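Local coordinates for protein acyl-coenzyme A oxidase (Caenorhabditis elegans, PDB 5K3H) that catalyses the FAD-dependent desaturation of acyl-CoAs to (2E)-enoyl-CoAs, passing electrons to oxygen to give hydrogen peroxide in the first step of peroxisomal beta-oxidation, at residues Asn639-Lys642 / Trp643-Ser647; Ser657-Thr660 / Tyr661-Met665. All blocks are in the same frame, centred on the assembly; numbering follows the deposited sequence.

Contact 1 (Asn639-Lys642 / Trp643-Ser647); sequences NLFK and WAKES
Phe641 and Lys645, one turn apart near the C-terminal end of helix 636-645, form an i/i+4 cation-pi pair. The lysine lays its aliphatic chain across one face of the ring: CE stands almost exactly over the centre, 3.5 Å from the centroid of Phe641, in a CH-pi contact, while CD and CG lean on CE1 and CZ. The ammonium reaches past the middle toward the other edge, its NZ 3.4 Å from CE2 of Phe641 and 28° off the ring normal. Two torsions make this fit. Phe641 carries CG anti to its own N (chi1 -169°), and Lys645 kinks at chi3 (-62°), which folds the amine over the ring.

Beneath the pair the backbone bond from Lys645 N to Phe641 O measures 2.8 Å and is nearly straight. The same i/i+4 pattern joins Trp643 N to Asn639 O and Ala644 N to Leu640 O, ending with Glu646 N on Lys642 O at 3.0 Å. The helix then gives out, and Ala644 O takes two donors from Ser647, the backbone N and the hydroxyl; OG lies 2.6 Å from Ala644 O, in the carbonyl plane on a lone pair.

Leu640 and Trp643 rest on same-chain loop residues, among them Ala417 and Val628, and Tyr65 bonds to Trp643 O. Across the dimer interface, Phe641 meets Phe252 of the second subunit edge-to-face, and Leu640 and Ala644 pack on Trp188 of that subunit, which places the helix against its strands 187-188 and 251-255.

Contact 2 (Ser657-Thr660 / Tyr661-Met665); sequences SVDT and YLKPM
Val658 O accepts the backbone N-H of Lys663 at 3.1 Å, the donor lying in the carbonyl plane on a lone pair, and this i/i+5 bond ties helix 656-660 to the start of helix 663-668. The break between them lies at Leu662, the N-cap residue, whose positive phi (72°, psi -66°) gives a classic gamma turn, closed weakly from Lys663 N to Tyr661 O. One bond earlier, Tyr661 N reaches Ser657 O at 3.2 Å from well above the carbonyl plane, a bent helical bond.

Side chains fill in around the junction. Thr660 holds its methyl over the Tyr661 ring: CG2 sits 3.8 Å from the centroid of Tyr661, nearly on the normal, an adjacent-residue CH-pi contact. The two side chains run alongside each other, with Thr660 OG1 turned back in a weak bond to Pro656 O. On the side facing Ala76 and His228 of the second subunit, Leu662 CD2 meets Val658 CG2 at 4.0 Å, the two side chains crossing at about a right angle. Pro664 sets its ring against two backbone carbonyls of the preceding turn, CG 3.1 Å from Thr660 O and CD 3.3 Å from Asp659 O.

Lys663, bent at chi3 (76°), lies beside Asp659 and points the same way, but NZ stays 3.7 Å from OD1 of Asp659, a long salt bridge. NZ of Lys663 makes its hydrogen bond to Lys226 O of the second subunit. The ion pair thus probably adds little; the lysine's firmer polar tie crosses to the partner subunit, while backbone bonds span the junction.

Contact 1 and contact 2 follow each other along the C-terminal tail, on helix 636-645 and on the junction of helices 656-660 and 663-668. Their centres are 26 Å apart and their nearest atoms about 14 Å, so they do not touch; both instead press on the second subunit. They differ in their relation to the flavin site. In contact 1 the Leu640 side chain lies about 7 Å from that of Arg320, which binds FAD, whereas contact 2 is remote from the known binding sites. Beyond contact 2 the chain soon reaches the predicted peroxisomal targeting signal, Ser672-Lys673-Leu674, which is not modelled.

Contact 1 (Asn639-Lys642 / Trp643-Ser647)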
ATOM      1  N   ASN B 639     -14.370   3.410  22.601  1.00 24.21           N
ATOM      2  CA  ASN B 639     -12.931   3.570  22.786  1.00 23.65           C
ATOM      3  C   ASN B 639     -12.279   4.337  21.646  1.00 23.38           C
ATOM      4  O   ASN B 639     -11.180   4.876  21.821  1.00 22.42           O
ATOM      5  CB  ASN B 639     -12.258   2.202  22.968  1.00 23.72           C
ATOM      6  CG  ASN B 639     -12.632   1.545  24.281  1.00 23.90           C
ATOM      7  OD1 ASN B 639     -12.257   2.017  25.361  1.00 24.03           O
ATOM      8  ND2 ASN B 639     -13.389   0.466  24.201  1.00 23.59           N
ATOM      9  N   LEU B 640     -12.910   4.376  20.475  1.00 22.31           N
ATOM     10  CA  LEU B 640     -12.424   5.259  19.422  1.00 22.57           C
ATOM     11  C   LEU B 640     -12.616   6.715  19.827  1.00 23.31           C
ATOM     12  O   LEU B 640     -11.745   7.558  19.580  1.00 23.57           O
ATOM     13  CB  LEU B 640     -13.157   4.956  18.112  1.00 22.73           C
ATOM     14  CG  LEU B 640     -12.737   5.731  16.867  1.00 23.19           C
ATOM     15  CD1 LEU B 640     -11.313   5.419  16.525  1.00 22.87           C
ATOM     16  CD2 LEU B 640     -13.663   5.385  15.720  1.00 23.58           C
ATOM     17  N   PHE B 641     -13.738   7.015  20.489  1.00 24.49           N
ATOM     18  CA  PHE B 641     -13.976   8.361  21.000  1.00 25.28           C
ATOM     19  C   PHE B 641     -12.933   8.742  22.052  1.00 25.81           C
ATOM     20  O   PHE B 641     -12.326   9.817  21.974  1.00 26.04           O
ATOM     21  CB  PHE B 641     -15.389   8.421  21.571  1.00 25.42           C
ATOM     22  CG  PHE B 641     -15.857   9.802  21.902  1.00 25.07           C
ATOM     23  CD1 PHE B 641     -15.360  10.904  21.210  1.00 25.09           C
ATOM     24  CD2 PHE B 641     -16.819   9.999  22.888  1.00 24.66           C
ATOM     25  CE1 PHE B 641     -15.792  12.185  21.521  1.00 24.78           C
ATOM     26  CE2 PHE B 641     -17.264  11.274  23.201  1.00 24.97           C
ATOM     27  CZ  PHE B 641     -16.747  12.368  22.518  1.00 25.21           C
ATOM     28  N   LYS B 642     -12.655   7.844  23.010  1.00 25.77           N
ATOM     29  CA  LYS B 642     -11.593   8.110  23.980  1.00 27.03           C
ATOM     30  C   LYS B 642     -10.252   8.307  23.294  1.00 26.32           C
ATOM     31  O   LYS B 642      -9.496   9.229  23.641  1.00 25.61           O
ATOM     32  CB  LYS B 642     -11.470   6.977  25.003  1.00 29.58           C
ATOM     33  CG  LYS B 642     -12.548   6.944  26.062  1.00 34.48           C
ATOM     34  CD  LYS B 642     -12.251   5.886  27.149  1.00 37.93           C
ATOM     35  CE  LYS B 642     -13.379   5.857  28.222  1.00 39.78           C
ATOM     36  NZ  LYS B 642     -14.181   4.593  28.245  1.00 40.96           N
ATOM     37  N   TRP B 643      -9.914   7.410  22.355  1.00 23.20           N
ATOM     38  CA  TRP B 643      -8.641   7.493  21.644  1.00 22.36           C
ATOM     39  C   TRP B 643      -8.471   8.847  20.950  1.00 22.93           C
ATOM     40  O   TRP B 643      -7.366   9.407  20.919  1.00 23.82           O
ATOM     41  CB  TRP B 643      -8.551   6.331  20.643  1.00 21.52           C
ATOM     42  CG  TRP B 643      -7.201   6.146  20.026  1.00 20.20           C
ATOM     43  CD1 TRP B 643      -6.174   5.368  20.503  1.00 19.95           C
ATOM     44  CD2 TRP B 643      -6.729   6.732  18.817  1.00 18.89           C
ATOM     45  NE1 TRP B 643      -5.088   5.456  19.671  1.00 18.96           N
ATOM     46  CE2 TRP B 643      -5.404   6.278  18.622  1.00 18.66           C
ATOM     47  CE3 TRP B 643      -7.297   7.593  17.871  1.00 18.77           C
ATOM     48  CZ2 TRP B 643      -4.640   6.660  17.516  1.00 18.54           C
ATOM     49  CZ3 TRP B 643      -6.541   7.965  16.778  1.00 18.36           C
ATOM     50  CH2 TRP B 643      -5.227   7.502  16.611  1.00 18.64           C
ATOM     51  N   ALA B 644      -9.539   9.350  20.326  1.00 22.82           N
ATOM     52  CA  ALA B 644      -9.516  10.679  19.712  1.00 23.85           C
ATOM     53  C   ALA B 644      -9.386  11.776  20.762  1.00 24.37           C
ATOM     54  O   ALA B 644      -8.526  12.659  20.651  1.00 25.07           O
ATOM     55  CB  ALA B 644     -10.780  10.892  18.875  1.00 23.59           C
ATOM     56  N   LYS B 645     -10.245  11.741  21.788  1.00 22.49           N
ATOM     57  CA  LYS B 645     -10.263  12.817  22.776  1.00 24.29           C
ATOM     58  C   LYS B 645      -8.919  12.976  23.478  1.00 24.89           C
ATOM     59  O   LYS B 645      -8.551  14.092  23.857  1.00 24.36           O
ATOM     60  CB  LYS B 645     -11.377  12.579  23.796  1.00 24.64           C
ATOM     61  CG  LYS B 645     -12.739  13.033  23.290  1.00 26.61           C
ATOM     62  CD  LYS B 645     -13.795  12.967  24.380  1.00 28.62           C
ATOM     63  CE  LYS B 645     -13.963  11.529  24.841  1.00 29.16           C
ATOM     64  NZ  LYS B 645     -15.089  11.334  25.779  1.00 29.79           N
ATOM     65  N   GLU B 646      -8.175  11.882  23.654  1.00 26.57           N
ATOM     66  CA  GLU B 646      -6.903  11.880  24.368  1.00 25.53           C
ATOM     67  C   GLU B 646      -5.689  12.047  23.450  1.00 23.30           C
ATOM     68  O   GLU B 646      -4.546  11.969  23.924  1.00 21.26           O
ATOM     69  CB  GLU B 646      -6.794  10.589  25.196  1.00 28.61           C
ATOM     70  CG  GLU B 646      -7.834  10.510  26.326  1.00 31.71           C
ATOM     71  CD  GLU B 646      -7.911   9.134  26.985  1.00 36.58           C
ATOM     72  OE1 GLU B 646      -7.041   8.292  26.677  1.00 36.95           O
ATOM     73  OE2 GLU B 646      -8.832   8.891  27.818  1.00 41.72           O
ATOM     74  N   SER B 647      -5.902  12.274  22.152  1.00 26.29           N
ATOM     75  CA  SER B 647      -4.795  12.379  21.208  1.00 26.14           C
ATOM     76  C   SER B 647      -4.205  13.792  21.246  1.00 24.83           C
ATOM     77  O   SER B 647      -4.846  14.721  21.730  1.00 22.93           O
ATOM     78  CB  SER B 647      -5.278  11.997  19.804  1.00 27.51           C
ATOM     79  OG  SER B 647      -6.266  12.899  19.319  1.00 29.03           O
TER

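Contact 2 (Ser657-Thr660 / Tyr661-Met665)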
ATOM      1  N   SER B 657      -1.508  27.263  15.901  1.00 39.88           N
ATOM      2  CA  SER B 657      -1.672  27.720  14.526  1.00 39.02           C
ATOM      3  C   SER B 657      -2.830  28.686  14.413  1.00 38.86           C
ATOM      4  O   SER B 657      -2.855  29.509  13.494  1.00 38.12           O
ATOM      5  CB  SER B 657      -1.896  26.541  13.572  1.00 38.35           C
ATOM      6  OG  SER B 657      -3.116  25.868  13.826  1.00 37.50           O
ATOM      7  N   VAL B 658      -3.810  28.573  15.315  1.00 39.41           N
ATOM      8  CA  VAL B 658      -4.960  29.473  15.311  1.00 40.94           C
ATOM      9  C   VAL B 658      -4.639  30.785  16.025  1.00 42.92           C
ATOM     10  O   VAL B 658      -5.065  31.858  15.583  1.00 41.22           O
ATOM     11  CB  VAL B 658      -6.189  28.769  15.921  1.00 41.31           C
ATOM     12  CG1 VAL B 658      -7.369  29.712  15.970  1.00 41.28           C
ATOM     13  CG2 VAL B 658      -6.559  27.528  15.091  1.00 40.48           C
ATOM     14  N   ASP B 659      -3.902  30.732  17.143  1.00 41.48           N
ATOM     15  CA  ASP B 659      -3.536  31.971  17.835  1.00 44.12           C
ATOM     16  C   ASP B 659      -2.538  32.791  17.021  1.00 42.50           C
ATOM     17  O   ASP B 659      -2.702  34.006  16.860  1.00 43.67           O
ATOM     18  CB  ASP B 659      -2.990  31.673  19.228  1.00 48.51           C
ATOM     19  CG  ASP B 659      -4.101  31.517  20.259  1.00 52.05           C
ATOM     20  OD1 ASP B 659      -5.153  32.184  20.101  1.00 51.79           O
ATOM     21  OD2 ASP B 659      -3.917  30.744  21.237  1.00 58.88           O
ATOM     22  N   THR B 660      -1.500  32.144  16.492  1.00 43.59           N
ATOM     23  CA  THR B 660      -0.450  32.870  15.789  1.00 42.34           C
ATOM     24  C   THR B 660      -0.904  33.313  14.406  1.00 42.10           C
ATOM     25  O   THR B 660      -0.771  34.485  14.039  1.00 41.35           O
ATOM     26  CB  THR B 660       0.781  31.982  15.668  1.00 42.15           C
ATOM     27  OG1 THR B 660       1.140  31.494  16.968  1.00 42.27           O
ATOM     28  CG2 THR B 660       1.933  32.751  15.046  1.00 42.27           C
ATOM     29  N   TYR B 661      -1.448  32.390  13.630  1.00 39.75           N
ATOM     30  CA  TYR B 661      -1.934  32.633  12.287  1.00 41.38           C
ATOM     31  C   TYR B 661      -3.431  32.387  12.288  1.00 42.47           C
ATOM     32  O   TYR B 661      -4.034  32.173  13.338  1.00 46.53           O
ATOM     33  CB  TYR B 661      -1.225  31.729  11.279  1.00 40.57           C
ATOM     34  CG  TYR B 661       0.297  31.674  11.390  1.00 39.70           C
ATOM     35  CD1 TYR B 661       1.083  32.753  11.015  1.00 38.32           C
ATOM     36  CD2 TYR B 661       0.936  30.526  11.830  1.00 39.10           C
ATOM     37  CE1 TYR B 661       2.455  32.698  11.091  1.00 39.33           C
ATOM     38  CE2 TYR B 661       2.308  30.459  11.909  1.00 41.07           C
ATOM     39  CZ  TYR B 661       3.072  31.547  11.532  1.00 40.61           C
ATOM     40  OH  TYR B 661       4.459  31.490  11.605  1.00 43.00           O
ATOM     41  N   LEU B 662      -4.054  32.466  11.120  1.00 44.01           N
ATOM     42  CA  LEU B 662      -5.434  31.991  11.018  1.00 42.96           C
ATOM     43  C   LEU B 662      -6.433  32.915  11.708  1.00 42.85           C
ATOM     44  O   LEU B 662      -7.297  33.489  11.036  1.00 41.93           O
ATOM     45  CB  LEU B 662      -5.574  30.555  11.565  1.00 41.63           C
ATOM     46  CG  LEU B 662      -5.612  29.407  10.547  1.00 42.98           C
ATOM     47  CD1 LEU B 662      -4.537  29.561   9.475  1.00 42.41           C
ATOM     48  CD2 LEU B 662      -5.476  28.061  11.261  1.00 40.98           C
ATOM     49  N   LYS B 663      -6.378  33.054  13.036  1.00 41.12           N
ATOM     50  CA  LYS B 663      -7.280  34.029  13.648  1.00 45.30           C
ATOM     51  C   LYS B 663      -6.813  35.455  13.382  1.00 44.05           C
ATOM     52  O   LYS B 663      -7.644  36.281  12.968  1.00 42.22           O
ATOM     53  CB  LYS B 663      -7.510  33.708  15.125  1.00 49.69           C
ATOM     54  CG  LYS B 663      -8.640  34.533  15.749  1.00 52.45           C
ATOM     55  CD  LYS B 663      -8.881  34.111  17.196  1.00 55.49           C
ATOM     56  CE  LYS B 663      -7.810  34.635  18.149  1.00 58.37           C
ATOM     57  NZ  LYS B 663      -8.126  34.267  19.568  1.00 59.83           N
ATOM     58  N   PRO B 664      -5.537  35.817  13.569  1.00 44.48           N
ATOM     59  CA  PRO B 664      -5.089  37.108  13.023  1.00 46.94           C
ATOM     60  C   PRO B 664      -5.488  37.295  11.567  1.00 48.97           C
ATOM     61  O   PRO B 664      -5.954  38.378  11.183  1.00 49.34           O
ATOM     62  CB  PRO B 664      -3.562  37.047  13.198  1.00 46.60           C
ATOM     63  CG  PRO B 664      -3.371  36.195  14.432  1.00 46.42           C
ATOM     64  CD  PRO B 664      -4.475  35.159  14.365  1.00 44.76           C
ATOM     65  N   MET B 665      -5.364  36.238  10.759  1.00 44.62           N
ATOM     66  CA  MET B 665      -5.749  36.324   9.356  1.00 45.20           C
ATOM     67  C   MET B 665      -7.226  36.668   9.197  1.00 44.74           C
ATOM     68  O   MET B 665      -7.594  37.486   8.346  1.00 43.55           O
ATOM     69  CB  MET B 665      -5.438  35.003   8.656  1.00 43.90           C
ATOM     70  CG  MET B 665      -5.933  34.915   7.218  1.00 43.61           C
ATOM     71  SD  MET B 665      -6.020  33.183   6.725  1.00 46.74           S
ATOM     72  CE  MET B 665      -7.402  32.625   7.726  1.00 43.89           C
TER